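Local structure of methyl-accepting chemotaxis protein, putative (Geobacter sulfurreducens, 3OOV) at residues A[67-70]-A[76-79]; A[84-89]-A[96-101]; A[49-54]-A[108-113]. The protein probably serves as a sensory receptor in bacterial signal transduction, using a GAF domain that may detect a small ligand or mediate subunit pairing. One frame throughout, in Å; residues are numbered along the deposited sequence.

Overall arrangement
The three contacts lie in one GAF domain and reach the same six-stranded antiparallel sheet. Contact 3 spans the longest loop, and contacts 1 and 2 are nested inside it, one after the other. Contact 1 joins edge strand 66-68 to helix 74-82, and contact 2 follows on the opposite edge strand, 86-88. Their centres are about 10 Å apart, and Lys78 and Cys79 of the helix pack on Phe98 and Tyr86. Contact 3 is about 12 Å from contact 1 and about 14 Å from contact 2, centre to centre. Together they tie helix 74-82 and the loop before strand 115-122 over one side of the sheet, where GAF domains commonly hold ligands.

Contact 1: residues A[67-70]-A[76-79]; sequences LPLD and ITKC
Thr77 OG1 donates a short hydrogen bond, 2.5 Å long, to the backbone carbonyl O of Asp70. The donor lies 17° from the carbonyl plane, and the C=O...donor angle is 147°. Around this bond the packing is close. Thr77 CG2 comes within 3.2 Å of Asp70 O, so the carbonyl oxygen sits against both branches of the threonine. With chi1 at -63°, OG1 stands beside the backbone N of Thr77, and CG2 lies anti to that N. Both branches can then face the loop.

Leu69 adds the apolar part of the contact. Its CD2 methyl lies 3.9 Å from Thr77 CA, and the two side chains meet at a slant. The body of the leucine also packs on Leu49 of the neighbouring strand. Leu69 is the centre of an inverse gamma turn, in which Asp70 N gives a weak bond of 3.2 Å to Pro68 O. Pro68 O is also hydrogen-bonded to Tyr104 OH. The turn follows directly on edge strand 66-68 of the GAF sheet and leads the chain toward helix 74-82, which goes on to the edge strand at the far side of the sheet. A valine here in place of Thr77 would probably leave Asp70 O without its hydroxyl partner, with only methyl groups against the carbonyl.

The Asp70 side chain leaves its backbone away from the helix, and its OD2 forms a salt bridge with Arg72. On the helix, Thr77 O accepts a hydrogen bond from Thr81 OG1, while neighbouring Ile76 packs on Leu49 and Ile117 of the sheet.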
loop_
_atom_site.group_PDB
_atom_site.type_symbol
_atom_site.label_atom_id
_atom_site.label_comp_id
_atom_site.label_asym_id
_atom_site.label_seq_id
_atom_site.Cartn_x
_atom_site.Cartn_y
_atom_site.Cartn_z
ATOM N N LEU A 67 19.827 2.592 12.532
ATOM C CA LEU A 67 18.905 1.541 12.927
ATOM C C LEU A 67 19.062 0.371 11.933
ATOM O O LEU A 67 19.187 0.613 10.715
ATOM C CB LEU A 67 17.462 2.120 12.901
ATOM C CG LEU A 67 17.172 3.211 13.985
ATOM C CD1 LEU A 67 15.983 4.077 13.640
ATOM C CD2 LEU A 67 16.973 2.495 15.373
ATOM N N PRO A 68 19.045 -0.881 12.433
ATOM C CA PRO A 68 19.131 -2.033 11.453
ATOM C C PRO A 68 17.943 -2.222 10.514
ATOM O O PRO A 68 16.813 -2.158 10.947
ATOM C CB PRO A 68 19.227 -3.279 12.367
ATOM C CG PRO A 68 18.620 -2.854 13.710
ATOM C CD PRO A 68 18.870 -1.328 13.830
ATOM N N LEU A 69 18.193 -2.520 9.241
ATOM C CA LEU A 69 17.122 -2.833 8.310
ATOM C C LEU A 69 16.950 -4.306 8.274
ATOM O O LEU A 69 17.326 -4.947 7.316
ATOM C CB LEU A 69 17.461 -2.402 6.879
ATOM C CG LEU A 69 16.898 -1.066 6.446
ATOM C CD1 LEU A 69 17.493 -0.657 5.159
ATOM C CD2 LEU A 69 15.356 -1.095 6.343
ATOM N N ASP A 70 16.384 -4.872 9.317
ATOM C CA ASP A 70 16.102 -6.252 9.310
ATOM C C ASP A 70 14.745 -6.274 10.004
ATOM O O ASP A 70 13.988 -5.249 10.028
ATOM C CB ASP A 70 17.227 -7.062 10.029
ATOM C CG ASP A 70 17.496 -6.608 11.509
ATOM O OD1 ASP A 70 16.574 -6.145 12.209
ATOM O OD2 ASP A 70 18.651 -6.764 12.005
ATOM N N ILE A 76 8.622 -0.785 9.190
ATOM C CA ILE A 76 9.487 0.135 8.484
ATOM C C ILE A 76 10.378 -0.614 7.495
ATOM O O ILE A 76 10.511 -0.231 6.336
ATOM C CB ILE A 76 10.346 0.992 9.455
ATOM C CG1 ILE A 76 9.430 2.003 10.177
ATOM C CG2 ILE A 76 11.449 1.744 8.682
ATOM C CD1 ILE A 76 10.038 2.655 11.404
ATOM N N THR A 77 10.993 -1.678 7.966
ATOM C CA THR A 77 11.753 -2.540 7.060
ATOM C C THR A 77 10.887 -3.092 5.914
ATOM O O THR A 77 11.358 -3.186 4.753
ATOM C CB THR A 77 12.325 -3.721 7.873
ATOM O OG1 THR A 77 13.214 -3.161 8.821
ATOM C CG2 THR A 77 13.110 -4.745 6.961
ATOM N N LYS A 78 9.649 -3.489 6.219
ATOM C CA LYS A 78 8.779 -4.016 5.126
ATOM C C LYS A 78 8.459 -2.986 4.132
ATOM O O LYS A 78 8.423 -3.302 2.920
ATOM C CB LYS A 78 7.503 -4.656 5.642
ATOM C CG LYS A 78 7.751 -6.008 6.258
ATOM C CD LYS A 78 6.867 -6.261 7.470
ATOM C CE LYS A 78 5.459 -6.528 7.020
ATOM N NZ LYS A 78 5.481 -7.756 6.079
ATOM N N CYS A 79 8.159 -1.752 4.601
ATOM C CA CYS A 79 7.961 -0.643 3.662
ATOM C C CYS A 79 9.167 -0.495 2.693
ATOM O O CYS A 79 9.012 -0.317 1.442
ATOM C CB CYS A 79 7.803 0.700 4.422
ATOM S SG CYS A 79 7.631 2.110 3.326
#

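Contact 2: residues A[84-89]-A[96-101]; sequences QVYMID and TDFRLQ
Phe98 carries the whole of this contact on its segment, meeting Tyr86 and Ile88 of strand 86-88. Its segment begins with a 3-10 turn, 96-98. Thr96 O closes the turn by accepting a hydrogen bond of 3.1 Å from Arg99 N. Asp97 comes next, with OD1 at the edge of the Phe98 ring and in its plane.

The Phe98 ring then reaches across to the strand. Its CG lies beside the backbone N and anti to the carbonyl carbon, chi1 -78°, which turns the ring toward the two strand residues. Ile88 CD1 comes in at the ring edge, near the ring plane, 3.5 Å from both Phe98 CD2 and Phe98 CE2, so that it sits against the bond between them. Tyr86 makes an offset edge-to-face pair in which the tyrosine edge is turned toward the phenylalanine face. The two ring centroids are 5.9 Å apart, and the planes stand at 85°. The closest carbons of the pair, Tyr86 CE1 and Phe98 CZ, are 4.1 Å apart.

In the GAF fold this loop runs from edge strand 86-88 back past helix 74-82, and Lys78 of that helix also packs on Phe98. The ring of Tyr94 lies nearly parallel to that of Phe98. Tyr86 OH is hydrogen-bonded to Asp82 OD2 at the end of the same helix. The strand faces the second subunit as well: Gln84 OE1 accepts from the backbone N of Met87 (present as selenomethionine) of the neighbouring subunit, and the bond is repeated the other way round.

Arg99 follows the ring, its NH2 hydrogen-bonded to Tyr94 O.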
loop_
_atom_site.group_PDB
_atom_site.type_symbol
_atom_site.label_atom_id
_atom_site.label_comp_id
_atom_site.label_asym_id
_atom_site.label_seq_id
_atom_site.Cartn_x
_atom_site.Cartn_y
_atom_site.Cartn_z
ATOM N N GLN A 84 6.270 -0.298 -0.601
ATOM C CA GLN A 84 4.839 -0.161 -0.489
ATOM C C GLN A 84 4.509 0.792 0.693
ATOM O O GLN A 84 5.169 0.739 1.730
ATOM C CB GLN A 84 4.184 -1.542 -0.320
ATOM C CG GLN A 84 2.859 -1.757 -1.133
ATOM C CD GLN A 84 3.005 -1.615 -2.660
ATOM O OE1 GLN A 84 2.125 -1.042 -3.327
ATOM N NE2 GLN A 84 4.133 -2.129 -3.229
ATOM N N VAL A 85 3.529 1.675 0.493
ATOM C CA VAL A 85 2.894 2.458 1.582
ATOM C C VAL A 85 2.217 1.480 2.512
ATOM O O VAL A 85 1.399 0.623 2.047
ATOM C CB VAL A 85 1.888 3.462 1.038
ATOM C CG1 VAL A 85 1.182 4.240 2.206
ATOM C CG2 VAL A 85 2.582 4.435 0.092
ATOM N N TYR A 86 2.582 1.550 3.794
ATOM C CA TYR A 86 1.900 0.781 4.847
ATOM C C TYR A 86 1.085 1.754 5.670
ATOM O O TYR A 86 1.638 2.667 6.277
ATOM C CB TYR A 86 2.849 -0.016 5.765
ATOM C CG TYR A 86 3.286 -1.338 5.144
ATOM C CD1 TYR A 86 2.600 -2.530 5.389
ATOM C CD2 TYR A 86 4.383 -1.383 4.249
ATOM C CE1 TYR A 86 3.051 -3.768 4.801
ATOM C CE2 TYR A 86 4.783 -2.592 3.604
ATOM C CZ TYR A 86 4.131 -3.767 3.892
ATOM O OH TYR A 86 4.566 -4.923 3.225
HETATM N N MSE A 87 -0.228 1.606 5.646
HETATM C CA MSE A 87 -1.031 2.488 6.448
HETATM C C MSE A 87 -1.587 1.686 7.591
HETATM O O MSE A 87 -2.292 0.705 7.378
HETATM C CB MSE A 87 -2.044 3.303 5.635
HETATM C CG MSE A 87 -2.901 2.581 4.645
HETATM SE SE MSE A 87 -3.978 3.930 3.601
HETATM C CE MSE A 87 -4.426 5.105 5.068
ATOM N N ILE A 88 -1.102 1.997 8.791
ATOM C CA ILE A 88 -1.291 1.127 9.937
ATOM C C ILE A 88 -2.176 1.883 10.939
ATOM O O ILE A 88 -1.725 2.788 11.634
ATOM C CB ILE A 88 0.063 0.698 10.585
ATOM C CG1 ILE A 88 0.996 0.032 9.530
ATOM C CG2 ILE A 88 -0.157 -0.308 11.758
ATOM C CD1 ILE A 88 0.545 -1.336 9.094
ATOM N N ASP A 89 -3.452 1.524 10.979
ATOM C CA ASP A 89 -4.401 2.313 11.782
ATOM C C ASP A 89 -4.220 2.007 13.268
ATOM O O ASP A 89 -4.392 2.887 14.111
ATOM C CB ASP A 89 -5.860 2.183 11.274
ATOM C CG ASP A 89 -6.311 0.752 11.090
ATOM O OD1 ASP A 89 -5.872 -0.167 11.846
ATOM O OD2 ASP A 89 -7.165 0.533 10.187
ATOM N N THR A 96 2.364 -9.936 14.228
ATOM C CA THR A 96 3.459 -9.692 15.160
ATOM C C THR A 96 4.728 -9.096 14.526
ATOM O O THR A 96 5.325 -8.205 15.076
ATOM C CB THR A 96 3.762 -11.003 15.893
ATOM O OG1 THR A 96 2.600 -11.318 16.658
ATOM C CG2 THR A 96 4.896 -10.862 16.883
ATOM N N ASP A 97 5.097 -9.575 13.356
ATOM C CA ASP A 97 6.230 -9.013 12.657
ATOM C C ASP A 97 6.068 -7.574 12.187
ATOM O O ASP A 97 7.002 -7.046 11.611
ATOM C CB ASP A 97 6.847 -9.971 11.572
ATOM C CG ASP A 97 6.010 -10.126 10.283
ATOM O OD1 ASP A 97 5.017 -9.402 9.958
ATOM O OD2 ASP A 97 6.398 -11.063 9.544
ATOM N N PHE A 98 4.902 -6.949 12.421
ATOM C CA PHE A 98 4.773 -5.523 12.150
ATOM C C PHE A 98 5.402 -4.681 13.254
ATOM O O PHE A 98 5.893 -3.600 12.958
ATOM C CB PHE A 98 3.327 -5.061 11.923
ATOM C CG PHE A 98 2.787 -5.372 10.546
ATOM C CD1 PHE A 98 3.077 -6.572 9.920
ATOM C CD2 PHE A 98 1.941 -4.470 9.894
ATOM C CE1 PHE A 98 2.575 -6.837 8.653
ATOM C CE2 PHE A 98 1.405 -4.747 8.647
ATOM C CZ PHE A 98 1.730 -5.921 8.021
ATOM N N ARG A 99 5.425 -5.173 14.493
ATOM C CA ARG A 99 5.832 -4.341 15.620
ATOM C C ARG A 99 7.309 -3.951 15.501
ATOM O O ARG A 99 8.150 -4.747 15.079
ATOM C CB ARG A 99 5.659 -5.044 16.985
ATOM C CG ARG A 99 4.382 -5.835 17.205
ATOM C CD ARG A 99 3.161 -5.031 17.521
ATOM N NE ARG A 99 2.038 -5.680 16.820
ATOM C CZ ARG A 99 1.122 -6.469 17.388
ATOM N NH1 ARG A 99 1.151 -6.713 18.696
ATOM N NH2 ARG A 99 0.163 -7.016 16.637
ATOM N N LEU A 100 7.620 -2.746 15.918
ATOM C CA LEU A 100 9.001 -2.370 16.129
ATOM C C LEU A 100 9.612 -3.112 17.308
ATOM O O LEU A 100 8.966 -3.292 18.312
ATOM C CB LEU A 100 9.094 -0.872 16.349
ATOM C CG LEU A 100 8.571 -0.051 15.191
ATOM C CD1 LEU A 100 8.791 1.488 15.425
ATOM C CD2 LEU A 100 9.174 -0.526 13.900
ATOM N N GLN A 101 10.837 -3.577 17.175
ATOM C CA GLN A 101 11.562 -4.222 18.279
ATOM C C GLN A 101 12.713 -3.291 18.716
ATOM O O GLN A 101 12.960 -2.271 18.057
ATOM C CB GLN A 101 12.145 -5.573 17.792
ATOM C CG GLN A 101 11.112 -6.654 17.484
ATOM C CD GLN A 101 11.704 -7.880 16.679
ATOM O OE1 GLN A 101 12.800 -8.383 16.967
ATOM N NE2 GLN A 101 10.953 -8.349 15.687
#

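Contact 3: residues A[49-54]-A[108-113]; sequences LSFVAA and RALRSK
Phe51, Ala109 and Leu110 make an apolar contact, with all three side chains buried. The far end of the phenylalanine ring does the touching. Its CZ atom lies 3.9 Å from Ala109 CB. Its CE1 atom meets the branch point of the leucine, 3.8 Å from Leu110 CG, and the methyl Leu110 CD2 sits 3.9 Å from Phe51 CZ. The side chains of Phe51 and Leu110 run in opposite senses and overlap at their ends, with Leu110 CG and both its methyls close to Phe51 CE1. The CG of Phe51 is roughly anti to the backbone N of Phe51, chi1 -153°, and this extends the ring from the strand toward the loop. Pro62, and Leu40 and Asn38 of strand 36-42, pack against the same side chain.

One aromatic pair adds to this: Phe60 meets Phe51 edge-to-face.

Strand 48-55 lies within the GAF sheet, between 66-68 and 36-42. Next to Phe51 the strand carries a classic beta bulge, Val52 and Ala53 pairing with the single residue Ile39. Ala53 O lies at the edge of the Phe51 ring, in its plane. Glycerol, probably from the crystallisation liquor, lies between strand and loop and may mark a pocket, in a region where GAF domains commonly bind small molecules.

Polar bonds hold the loop side. The 3-10 turn 108-110 is closed by Arg111 N, which donates to Arg108 O over 3.1 Å. Arg135 NH1 also binds Arg108 O. Ala109 O is met by Arg135 NH2, by glycerol and, weakly, by Asn38 ND2. The same glycerol bonds to Leu110 O and Ser112 N, and another glycerol to Ala54 N.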
loop_
_atom_site.group_PDB
_atom_site.type_symbol
_atom_site.label_atom_id
_atom_site.label_comp_id
_atom_site.label_asym_id
_atom_site.label_seq_id
_atom_site.Cartn_x
_atom_site.Cartn_y
_atom_site.Cartn_z
ATOM N N LEU A 49 19.352 2.139 8.340
ATOM C CA LEU A 49 18.740 3.438 8.112
ATOM C C LEU A 49 19.300 4.493 9.069
ATOM O O LEU A 49 19.247 4.307 10.269
ATOM C CB LEU A 49 17.260 3.320 8.414
ATOM C CG LEU A 49 16.390 2.527 7.418
ATOM C CD1 LEU A 49 14.910 2.370 8.065
ATOM C CD2 LEU A 49 16.373 3.137 5.994
ATOM N N SER A 50 19.733 5.630 8.562
ATOM C CA SER A 50 20.095 6.633 9.474
ATOM C C SER A 50 18.930 7.666 9.631
ATOM O O SER A 50 18.139 7.931 8.714
ATOM C CB SER A 50 21.477 7.206 9.134
ATOM O OG SER A 50 21.354 8.059 8.046
ATOM N N PHE A 51 18.748 8.135 10.850
ATOM C CA PHE A 51 17.597 8.952 11.158
ATOM C C PHE A 51 17.995 10.399 10.812
ATOM O O PHE A 51 18.829 10.955 11.472
ATOM C CB PHE A 51 17.278 8.763 12.638
ATOM C CG PHE A 51 15.791 8.978 13.037
ATOM C CD1 PHE A 51 15.238 8.229 14.074
ATOM C CD2 PHE A 51 14.994 9.958 12.425
ATOM C CE1 PHE A 51 13.876 8.410 14.467
ATOM C CE2 PHE A 51 13.652 10.146 12.814
ATOM C CZ PHE A 51 13.111 9.433 13.845
ATOM N N VAL A 52 17.401 10.989 9.791
ATOM C CA VAL A 52 17.833 12.283 9.236
ATOM C C VAL A 52 17.004 13.490 9.704
ATOM O O VAL A 52 17.558 14.569 10.036
ATOM C CB VAL A 52 17.867 12.214 7.670
ATOM C CG1 VAL A 52 18.161 13.613 7.056
ATOM C CG2 VAL A 52 18.928 11.207 7.223
ATOM N N ALA A 53 15.680 13.318 9.737
ATOM C CA ALA A 53 14.758 14.353 10.185
ATOM C C ALA A 53 13.695 13.764 11.086
ATOM O O ALA A 53 13.228 12.642 10.887
ATOM C CB ALA A 53 14.139 15.105 9.007
ATOM N N ALA A 54 13.371 14.525 12.135
ATOM C CA ALA A 54 12.319 14.202 13.106
ATOM C C ALA A 54 11.732 15.530 13.459
ATOM O O ALA A 54 12.396 16.391 14.025
ATOM C CB ALA A 54 12.857 13.540 14.312
ATOM N N ARG A 108 11.255 7.461 21.034
ATOM C CA ARG A 108 9.916 8.034 21.216
ATOM C C ARG A 108 9.289 8.445 19.895
ATOM O O ARG A 108 8.075 8.299 19.705
ATOM C CB ARG A 108 9.936 9.269 22.148
ATOM C CG ARG A 108 9.966 8.909 23.655
ATOM C CD ARG A 108 9.915 10.236 24.535
ATOM N NE ARG A 108 11.139 11.012 24.303
ATOM C CZ ARG A 108 11.232 12.216 23.778
ATOM N NH1 ARG A 108 10.164 12.894 23.358
ATOM N NH2 ARG A 108 12.433 12.745 23.650
ATOM N N ALA A 109 10.125 8.925 18.970
ATOM C CA ALA A 109 9.642 9.509 17.729
ATOM C C ALA A 109 8.985 8.440 16.874
ATOM O O ALA A 109 8.153 8.794 16.053
ATOM C CB ALA A 109 10.802 10.189 16.954
ATOM N N LEU A 110 9.402 7.178 17.077
ATOM C CA LEU A 110 8.976 5.993 16.360
ATOM C C LEU A 110 7.955 5.129 17.115
ATOM O O LEU A 110 7.551 4.063 16.588
ATOM C CB LEU A 110 10.190 5.069 16.028
ATOM C CG LEU A 110 11.249 5.718 15.137
ATOM C CD1 LEU A 110 12.274 4.687 14.711
ATOM C CD2 LEU A 110 10.622 6.371 13.860
ATOM N N ARG A 111 7.525 5.563 18.299
ATOM C CA ARG A 111 6.636 4.712 19.103
ATOM C C ARG A 111 5.119 4.859 18.858
ATOM O O ARG A 111 4.362 4.405 19.652
ATOM C CB ARG A 111 6.870 4.964 20.580
ATOM C CG ARG A 111 8.040 4.273 21.143
ATOM C CD ARG A 111 8.049 4.662 22.595
ATOM N NE ARG A 111 9.209 4.040 23.162
ATOM C CZ ARG A 111 9.800 4.452 24.261
ATOM N NH1 ARG A 111 9.307 5.490 24.934
ATOM N NH2 ARG A 111 10.878 3.812 24.681
ATOM N N SER A 112 4.675 5.467 17.780
ATOM C CA SER A 112 3.250 5.582 17.560
ATOM C C SER A 112 2.667 4.187 17.364
ATOM O O SER A 112 3.305 3.307 16.796
ATOM C CB SER A 112 3.011 6.455 16.364
ATOM O OG SER A 112 1.645 6.837 16.317
ATOM N N LYS A 113 1.453 3.969 17.849
ATOM C CA LYS A 113 0.752 2.740 17.534
ATOM C C LYS A 113 -0.081 2.850 16.266
ATOM O O LYS A 113 -0.703 1.867 15.827
ATOM C CB LYS A 113 -0.123 2.339 18.759
ATOM C CG LYS A 113 0.651 1.467 19.838
ATOM C CD LYS A 113 2.001 2.032 20.301
ATOM C CE LYS A 113 2.781 1.048 21.229
ATOM N NZ LYS A 113 4.257 1.141 20.916
#